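Local coordinates for protein succinate dehydrogenase subunit A (Mycolicibacterium smegmatis, PDB 7D6V) that probably oxidises succinate to fumarate at its FAD and passes the electrons through the iron-sulfur subunit towards quinone, at residues T47-M58 with R128-L138; E100-F108 with E139-K147. All blocks are in the same frame, centred on the assembly; numbering follows the deposited sequence.

Contact 1 (T47-M58 with R128-L138). With FAD (flavin-adenine dinucleotide), chain D.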
# COMPACT_ATOMS: atom_id res chain seq x y z
N THR A 47 -8.56 -6.16 -1.43
CA THR A 47 -8.14 -6.62 -0.11
C THR A 47 -7.09 -5.70 0.50
O THR A 47 -7.00 -5.59 1.73
CB THR A 47 -7.62 -8.06 -0.21
OG1 THR A 47 -8.64 -8.89 -0.76
CG2 THR A 47 -7.23 -8.60 1.15
N VAL A 48 -6.29 -5.02 -0.32
CA VAL A 48 -5.24 -4.14 0.19
C VAL A 48 -5.79 -3.01 1.03
O VAL A 48 -5.07 -2.44 1.85
CB VAL A 48 -4.39 -3.57 -0.97
CG1 VAL A 48 -3.76 -4.67 -1.78
CG2 VAL A 48 -5.21 -2.63 -1.84
N MET A 49 -7.07 -2.65 0.84
CA MET A 49 -7.63 -1.48 1.50
C MET A 49 -8.08 -1.75 2.93
O MET A 49 -8.31 -0.79 3.67
CB MET A 49 -8.81 -0.95 0.68
CG MET A 49 -8.46 -0.58 -0.74
SD MET A 49 -9.84 0.13 -1.65
CE MET A 49 -9.90 1.76 -0.93
N ALA A 50 -8.20 -3.01 3.33
CA ALA A 50 -8.63 -3.32 4.69
C ALA A 50 -7.57 -2.92 5.70
O ALA A 50 -6.37 -3.14 5.50
CB ALA A 50 -8.95 -4.81 4.81
N GLU A 51 -8.01 -2.32 6.81
CA GLU A 51 -7.11 -1.79 7.83
C GLU A 51 -7.37 -2.36 9.22
O GLU A 51 -6.80 -1.86 10.19
CB GLU A 51 -7.20 -0.27 7.88
CG GLU A 51 -7.24 0.42 6.53
CD GLU A 51 -7.06 1.92 6.65
OE1 GLU A 51 -8.08 2.63 6.82
OE2 GLU A 51 -5.91 2.40 6.58
N GLY A 52 -8.22 -3.37 9.35
CA GLY A 52 -8.54 -3.88 10.66
C GLY A 52 -7.74 -5.11 11.06
O GLY A 52 -6.55 -5.01 11.36
N GLY A 53 -8.39 -6.27 11.07
CA GLY A 53 -7.72 -7.48 11.47
C GLY A 53 -8.51 -8.70 11.06
O GLY A 53 -9.57 -8.60 10.44
N CYS A 54 -7.97 -9.87 11.39
CA CYS A 54 -8.62 -11.15 11.15
C CYS A 54 -9.17 -11.68 12.46
O CYS A 54 -8.41 -11.85 13.42
CB CYS A 54 -7.65 -12.16 10.55
SG CYS A 54 -7.18 -11.85 8.86
N ALA A 55 -10.46 -11.96 12.49
CA ALA A 55 -11.08 -12.54 13.68
C ALA A 55 -10.75 -14.03 13.71
O ALA A 55 -11.19 -14.79 12.84
CB ALA A 55 -12.59 -12.30 13.67
N ALA A 56 -9.98 -14.45 14.71
CA ALA A 56 -9.60 -15.84 14.85
C ALA A 56 -9.42 -16.15 16.33
O ALA A 56 -8.67 -15.45 17.02
CB ALA A 56 -8.31 -16.16 14.08
N ALA A 57 -10.10 -17.19 16.81
CA ALA A 57 -10.05 -17.57 18.22
C ALA A 57 -8.74 -18.30 18.52
O ALA A 57 -8.71 -19.49 18.86
CB ALA A 57 -11.26 -18.42 18.58
N MET A 58 -7.65 -17.55 18.40
CA MET A 58 -6.33 -18.08 18.72
C MET A 58 -6.04 -18.09 20.22
O MET A 58 -5.15 -18.82 20.65
CB MET A 58 -5.25 -17.27 17.99
CG MET A 58 -5.25 -17.49 16.49
SD MET A 58 -3.90 -16.65 15.64
CE MET A 58 -4.17 -14.97 16.15
N ARG A 128 -9.83 -10.68 19.33
CA ARG A 128 -9.68 -11.72 18.32
C ARG A 128 -8.93 -11.29 17.08
O ARG A 128 -8.46 -12.17 16.35
CB ARG A 128 -11.06 -12.23 17.88
CG ARG A 128 -11.63 -13.32 18.74
CD ARG A 128 -12.67 -14.09 17.98
NE ARG A 128 -14.02 -13.57 18.20
CZ ARG A 128 -14.77 -13.83 19.26
NH1 ARG A 128 -14.31 -14.61 20.22
NH2 ARG A 128 -15.97 -13.31 19.36
N LEU A 129 -8.81 -10.00 16.80
CA LEU A 129 -8.40 -9.52 15.49
C LEU A 129 -6.88 -9.46 15.41
O LEU A 129 -6.25 -8.57 15.98
CB LEU A 129 -9.03 -8.16 15.20
CG LEU A 129 -10.38 -8.20 14.48
CD1 LEU A 129 -11.46 -8.77 15.37
CD2 LEU A 129 -10.76 -6.81 14.00
N ALA A 130 -6.29 -10.43 14.71
CA ALA A 130 -4.86 -10.37 14.42
C ALA A 130 -4.59 -9.23 13.46
O ALA A 130 -5.24 -9.10 12.42
CB ALA A 130 -4.40 -11.70 13.81
N HIS A 131 -3.60 -8.40 13.79
CA HIS A 131 -3.40 -7.14 13.09
C HIS A 131 -1.92 -6.83 12.99
O HIS A 131 -1.09 -7.37 13.71
CB HIS A 131 -4.12 -5.99 13.80
CG HIS A 131 -3.55 -5.69 15.16
ND1 HIS A 131 -2.69 -4.65 15.39
CD2 HIS A 131 -3.70 -6.33 16.34
CE1 HIS A 131 -2.35 -4.64 16.67
NE2 HIS A 131 -2.95 -5.65 17.26
N VAL A 132 -1.60 -5.94 12.05
CA VAL A 132 -0.31 -5.27 11.98
C VAL A 132 -0.57 -3.81 11.60
O VAL A 132 -1.06 -3.53 10.50
CB VAL A 132 0.67 -5.95 11.01
CG1 VAL A 132 0.17 -5.95 9.57
CG2 VAL A 132 2.03 -5.28 11.08
N GLY A 133 -0.30 -2.89 12.52
CA GLY A 133 -0.65 -1.50 12.31
C GLY A 133 -2.11 -1.36 11.96
O GLY A 133 -2.97 -2.00 12.58
N ASP A 134 -2.41 -0.54 10.96
CA ASP A 134 -3.65 -0.66 10.21
C ASP A 134 -3.28 -0.88 8.75
O ASP A 134 -3.45 0.00 7.91
CB ASP A 134 -4.52 0.59 10.40
CG ASP A 134 -5.06 0.72 11.80
OD1 ASP A 134 -5.27 -0.32 12.46
OD2 ASP A 134 -5.28 1.86 12.25
N ARG A 135 -2.78 -2.08 8.45
CA ARG A 135 -2.51 -2.50 7.08
C ARG A 135 -2.69 -4.01 6.92
O ARG A 135 -1.96 -4.64 6.15
CB ARG A 135 -1.10 -2.07 6.65
CG ARG A 135 -0.02 -2.32 7.68
CD ARG A 135 1.33 -1.86 7.16
NE ARG A 135 2.40 -2.13 8.11
CZ ARG A 135 2.68 -1.36 9.16
NH1 ARG A 135 3.67 -1.69 9.98
NH2 ARG A 135 1.97 -0.27 9.39
N THR A 136 -3.63 -4.60 7.66
CA THR A 136 -3.73 -6.05 7.72
C THR A 136 -4.06 -6.66 6.37
O THR A 136 -3.52 -7.71 6.00
CB THR A 136 -4.77 -6.46 8.77
OG1 THR A 136 -4.57 -5.69 9.96
CG2 THR A 136 -4.64 -7.93 9.10
N GLY A 137 -4.95 -6.02 5.60
CA GLY A 137 -5.26 -6.52 4.28
C GLY A 137 -4.06 -6.53 3.35
O GLY A 137 -3.86 -7.47 2.58
N LEU A 138 -3.25 -5.47 3.42
CA LEU A 138 -2.02 -5.42 2.63
C LEU A 138 -1.08 -6.56 3.02
O LEU A 138 -0.49 -7.21 2.15
CB LEU A 138 -1.33 -4.07 2.82
CG LEU A 138 0.04 -3.92 2.16
CD1 LEU A 138 -0.11 -3.83 0.65
CD2 LEU A 138 0.77 -2.72 2.70
PA FAD D . -10.99 -8.83 -3.70
O1A FAD D . -9.62 -9.23 -3.28
O2A FAD D . -11.53 -7.53 -3.26
O5B FAD D . -10.99 -8.80 -5.30
C5B FAD D . -11.51 -9.84 -6.10
C4B FAD D . -10.59 -10.08 -7.29
O4B FAD D . -11.34 -10.52 -8.42
C3B FAD D . -9.84 -8.85 -7.76
O3B FAD D . -8.51 -9.25 -8.01
C2B FAD D . -10.49 -8.49 -9.07
O2B FAD D . -9.59 -7.85 -9.97
C1B FAD D . -10.90 -9.83 -9.58
N9A FAD D . -12.00 -9.72 -10.56
C8A FAD D . -13.19 -9.16 -10.36
N7A FAD D . -13.95 -9.23 -11.47
C5A FAD D . -13.23 -9.85 -12.41
C6A FAD D . -13.42 -10.26 -13.81
N6A FAD D . -14.56 -10.01 -14.46
N1A FAD D . -12.40 -10.88 -14.42
C2A FAD D . -11.25 -11.15 -13.80
N3A FAD D . -11.01 -10.81 -12.54
C4A FAD D . -11.94 -10.17 -11.80
N1 FAD D . -13.06 -6.44 6.00
C2 FAD D . -12.59 -6.69 7.24
O2 FAD D . -12.79 -7.80 7.74
N3 FAD D . -11.91 -5.79 7.96
C4 FAD D . -11.65 -4.58 7.50
O4 FAD D . -11.01 -3.76 8.19
C4X FAD D . -12.13 -4.21 6.16
N5 FAD D . -11.90 -3.00 5.63
C5X FAD D . -12.35 -2.70 4.40
C6 FAD D . -12.10 -1.44 3.87
C7 FAD D . -12.56 -1.12 2.61
C7M FAD D . -12.30 0.23 2.03
C8 FAD D . -13.31 -2.12 1.83
C8M FAD D . -13.81 -1.78 0.46
C9 FAD D . -13.56 -3.38 2.35
C9A FAD D . -13.10 -3.70 3.61
N10 FAD D . -13.35 -4.97 4.14
C10 FAD D . -12.87 -5.25 5.42
C1' FAD D . -14.08 -5.97 3.37
C2' FAD D . -13.10 -7.00 2.82
O2' FAD D . -11.88 -6.36 2.45
C3' FAD D . -13.62 -7.69 1.58
O3' FAD D . -14.76 -8.46 1.94
C4' FAD D . -12.57 -8.63 1.00
O4' FAD D . -11.42 -7.88 0.63
C5' FAD D . -13.06 -9.37 -0.22
O5' FAD D . -11.95 -10.04 -0.79
P FAD D . -12.06 -10.97 -2.08
O1P FAD D . -10.82 -11.78 -2.14
O2P FAD D . -13.37 -11.67 -2.08
O3P FAD D . -12.08 -9.94 -3.32
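The FAD pocket is backed here by a small antiparallel sheet, in which Cys-54 pairs with Ala-130 and Ala-55 with Leu-129, and by the first turn of helix 136-159. Cys-54 and Ala-130 are the hydrogen-bonded pair: Cys-54 N reaches Ala-130 O at 3.0 Å, and Ala-130 N returns to Cys-54 O at 2.9 Å. A further bond runs from Ala-56 N to Arg-128 O, within the classic beta bulge that Arg-128 and Leu-129 form opposite Arg-119. The Leu-129 side chain forks over the neighbouring strand, CD1 resting 4.1 Å from Ala-55 CB and CD2 against Gly-53. On the opposite sheet face the Met-58 chain, bent at its last torsion (chi3 -57°), brings CE onto Ala-130 CB.

Beside the sheet, the start of helix 136-159 takes over. Gly-137 N donates to Ala-50 O (3.2 Å), and the hydroxyl of Thr-136 donates to Gly-52 O from above the carbonyl plane, 50° out of it. At the partly exposed margin, Glu-51 forms a salt bridge with Lys-58 of the iron-sulfur subunit, and Asp-134 with Arg-119. The anchored segment 47-52 meets the cofactor chiefly through Ala-50, Gly-52 and Thr-47: Ala-50 CB lies over the isoalloxazine face, 3.5 Å from FAD C4X; Gly-52 N donates weakly to FAD O4; and Thr-47 OG1 accepts from FAD O4' while donating to phosphate oxygen O1A at 2.7 Å.

Contact 2 (E100-F108 with E139-K147)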
# COMPACT_ATOMS: atom_id res chain seq x y z
N GLU A 100 -1.06 -20.46 9.58
CA GLU A 100 -0.31 -20.82 8.39
C GLU A 100 0.02 -19.62 7.52
O GLU A 100 0.88 -19.73 6.64
CB GLU A 100 -1.06 -21.88 7.58
CG GLU A 100 -2.29 -21.38 6.85
CD GLU A 100 -3.15 -22.52 6.33
OE1 GLU A 100 -2.92 -23.67 6.75
OE2 GLU A 100 -4.04 -22.25 5.51
N LEU A 101 -0.65 -18.48 7.74
CA LEU A 101 -0.25 -17.26 7.04
C LEU A 101 1.18 -16.86 7.37
O LEU A 101 1.92 -16.41 6.50
CB LEU A 101 -1.20 -16.11 7.38
CG LEU A 101 -2.32 -15.79 6.41
CD1 LEU A 101 -3.13 -14.62 6.93
CD2 LEU A 101 -1.76 -15.49 5.03
N GLU A 102 1.59 -17.02 8.63
CA GLU A 102 2.93 -16.59 9.02
C GLU A 102 3.99 -17.65 8.74
O GLU A 102 5.18 -17.34 8.85
CB GLU A 102 2.96 -16.18 10.49
CG GLU A 102 2.63 -17.27 11.47
CD GLU A 102 2.78 -16.81 12.90
OE1 GLU A 102 3.36 -15.73 13.11
OE2 GLU A 102 2.33 -17.53 13.82
N THR A 103 3.60 -18.87 8.39
CA THR A 103 4.55 -19.79 7.78
C THR A 103 4.88 -19.39 6.35
O THR A 103 5.87 -19.88 5.80
CB THR A 103 4.01 -21.22 7.80
OG1 THR A 103 2.88 -21.32 6.93
CG2 THR A 103 3.61 -21.61 9.20
N TYR A 104 4.08 -18.52 5.75
CA TYR A 104 4.36 -17.98 4.43
C TYR A 104 5.21 -16.73 4.48
O TYR A 104 5.63 -16.24 3.42
CB TYR A 104 3.05 -17.66 3.69
CG TYR A 104 2.07 -18.80 3.56
CD1 TYR A 104 0.73 -18.54 3.34
CD2 TYR A 104 2.47 -20.12 3.64
CE1 TYR A 104 -0.18 -19.56 3.21
CE2 TYR A 104 1.57 -21.15 3.52
CZ TYR A 104 0.24 -20.86 3.30
OH TYR A 104 -0.66 -21.89 3.17
N GLY A 105 5.47 -16.18 5.66
CA GLY A 105 6.30 -15.00 5.80
C GLY A 105 5.59 -13.78 6.34
O GLY A 105 6.17 -12.69 6.37
N ALA A 106 4.35 -13.94 6.78
CA ALA A 106 3.61 -12.82 7.33
C ALA A 106 4.17 -12.41 8.69
O ALA A 106 4.55 -13.26 9.50
CB ALA A 106 2.13 -13.17 7.47
N LEU A 107 4.22 -11.11 8.93
CA LEU A 107 4.71 -10.55 10.19
C LEU A 107 3.62 -9.69 10.81
O LEU A 107 3.45 -8.53 10.45
CB LEU A 107 5.98 -9.74 9.96
CG LEU A 107 7.24 -10.50 9.57
CD1 LEU A 107 8.33 -9.54 9.18
CD2 LEU A 107 7.70 -11.39 10.70
N PHE A 108 2.87 -10.27 11.75
CA PHE A 108 1.89 -9.51 12.51
C PHE A 108 2.57 -8.80 13.68
O PHE A 108 3.76 -8.96 13.94
CB PHE A 108 0.79 -10.43 13.03
CG PHE A 108 -0.05 -11.05 11.96
CD1 PHE A 108 -1.17 -10.40 11.48
CD2 PHE A 108 0.28 -12.29 11.43
CE1 PHE A 108 -1.95 -10.97 10.50
CE2 PHE A 108 -0.49 -12.86 10.45
CZ PHE A 108 -1.61 -12.20 9.98
N GLU A 139 -0.94 -6.82 4.32
CA GLU A 139 -0.08 -7.91 4.77
C GLU A 139 -0.59 -9.25 4.25
O GLU A 139 0.19 -10.07 3.77
CB GLU A 139 -0.01 -7.91 6.29
CG GLU A 139 0.85 -9.01 6.89
CD GLU A 139 2.34 -8.73 6.76
OE1 GLU A 139 3.06 -9.60 6.25
OE2 GLU A 139 2.78 -7.64 7.17
N ILE A 140 -1.90 -9.47 4.33
CA ILE A 140 -2.48 -10.73 3.88
C ILE A 140 -2.23 -10.94 2.39
O ILE A 140 -1.77 -12.01 1.96
CB ILE A 140 -3.99 -10.77 4.20
CG1 ILE A 140 -4.21 -10.91 5.70
CG2 ILE A 140 -4.66 -11.91 3.46
CD1 ILE A 140 -5.59 -10.51 6.13
N ILE A 141 -2.52 -9.92 1.58
CA ILE A 141 -2.41 -10.09 0.14
C ILE A 141 -0.95 -10.20 -0.29
O ILE A 141 -0.61 -10.98 -1.19
CB ILE A 141 -3.16 -8.95 -0.60
CG1 ILE A 141 -3.37 -9.32 -2.07
CG2 ILE A 141 -2.44 -7.63 -0.46
CD1 ILE A 141 -4.42 -8.48 -2.75
N ARG A 142 -0.05 -9.44 0.36
CA ARG A 142 1.38 -9.58 0.07
C ARG A 142 1.86 -10.98 0.40
O ARG A 142 2.60 -11.58 -0.38
CB ARG A 142 2.18 -8.56 0.88
CG ARG A 142 2.37 -7.22 0.23
CD ARG A 142 3.21 -7.28 -1.03
NE ARG A 142 3.07 -6.01 -1.74
CZ ARG A 142 2.04 -5.71 -2.52
NH1 ARG A 142 1.07 -6.59 -2.70
NH2 ARG A 142 1.97 -4.54 -3.12
N THR A 143 1.46 -11.51 1.55
CA THR A 143 1.89 -12.84 1.95
C THR A 143 1.41 -13.89 0.97
O THR A 143 2.17 -14.78 0.57
CB THR A 143 1.38 -13.14 3.36
OG1 THR A 143 1.67 -12.03 4.21
CG2 THR A 143 2.07 -14.36 3.92
N LEU A 144 0.14 -13.79 0.54
CA LEU A 144 -0.38 -14.77 -0.40
C LEU A 144 0.32 -14.68 -1.76
O LEU A 144 0.67 -15.71 -2.35
CB LEU A 144 -1.89 -14.58 -0.56
CG LEU A 144 -2.71 -14.95 0.68
CD1 LEU A 144 -4.16 -14.54 0.48
CD2 LEU A 144 -2.61 -16.43 0.98
N GLN A 145 0.55 -13.46 -2.25
CA GLN A 145 1.22 -13.30 -3.54
C GLN A 145 2.65 -13.83 -3.49
O GLN A 145 3.11 -14.50 -4.42
CB GLN A 145 1.19 -11.82 -3.93
CG GLN A 145 2.23 -11.39 -4.94
CD GLN A 145 2.34 -9.89 -5.02
OE1 GLN A 145 1.78 -9.17 -4.20
NE2 GLN A 145 3.05 -9.40 -6.03
N GLN A 146 3.37 -13.55 -2.40
CA GLN A 146 4.73 -14.05 -2.27
C GLN A 146 4.76 -15.56 -2.08
O GLN A 146 5.72 -16.21 -2.52
CB GLN A 146 5.43 -13.33 -1.12
CG GLN A 146 5.76 -11.89 -1.43
CD GLN A 146 6.03 -11.07 -0.19
OE1 GLN A 146 5.86 -11.54 0.93
NE2 GLN A 146 6.45 -9.83 -0.39
N LYS A 147 3.73 -16.13 -1.46
CA LYS A 147 3.64 -17.59 -1.39
C LYS A 147 3.43 -18.19 -2.77
O LYS A 147 4.00 -19.25 -3.08
CB LYS A 147 2.51 -17.98 -0.44
CG LYS A 147 2.26 -19.47 -0.35
CD LYS A 147 3.47 -20.20 0.19
CE LYS A 147 3.17 -21.68 0.34
NZ LYS A 147 4.39 -22.46 0.68
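A helix packs against a helix end and the turn that follows it: Thr-143 and Lys-147, on one side of helix 136-159, meet Leu-101, Tyr-104 and Ala-106, where the chain leaves helix 84-102. The tight part centres on Thr-143. Its CG2, anti to the backbone N, enters between Leu-101 and Tyr-104 and comes 3.5 Å from Tyr-104 CB, while OG1 faces Ala-106 CB. Deeper in, Leu-101 spreads its two methyls, CD1 to Ile-140 CG1 (4.1 Å) and CD2 to Leu-144 CD2 (4.2 Å); Leu-433 of helix 427-448 also packs on Leu-101. Gly-105, with phi at 116°, turns the chain beside this cluster.

Towards the partly exposed margin the packing changes to one layer of methylenes on a ring. Lys-147 CG lies 4.0 Å from the centroid of the Tyr-104 ring, only 10° off the normal, a CH-pi contact over the face; the chain, bent at chi2 (62°), continues across it to put CE 3.6 Å from CE2 of Tyr-104. The carbonyl of Glu-100 covers the opposite face. At the other end the join turns polar and borders the iron-sulfur subunit. The carboxylate of Glu-139 has its stronger partner in Arg-143 of that subunit; across these two segments it accepts a weak bond, Leu-107 N to Glu-139 OE1 at 3.3 Å.

In the fold
Both contacts are largely buried and share helix 136-159, contact 1 using its first turn and contact 2 the next two and a half. Their centres are 12 Å apart, and they meet directly where Cys-54 SG packs on Ile-140 CD1 (3.4 Å) and Val-48 on Ile-141. Contact 1 is closer to the centre of the chain (about 16 Å against 22 Å, measured from contact centres) and joins mainly backbone to backbone, as suits a segment that presents one amide and one hydroxyl to FAD. Contact 2 touches no cofactor and relies on aliphatic and aromatic side chains. The iron-sulfur subunit borders both, through Glu-51 in one and Glu-139 in the other.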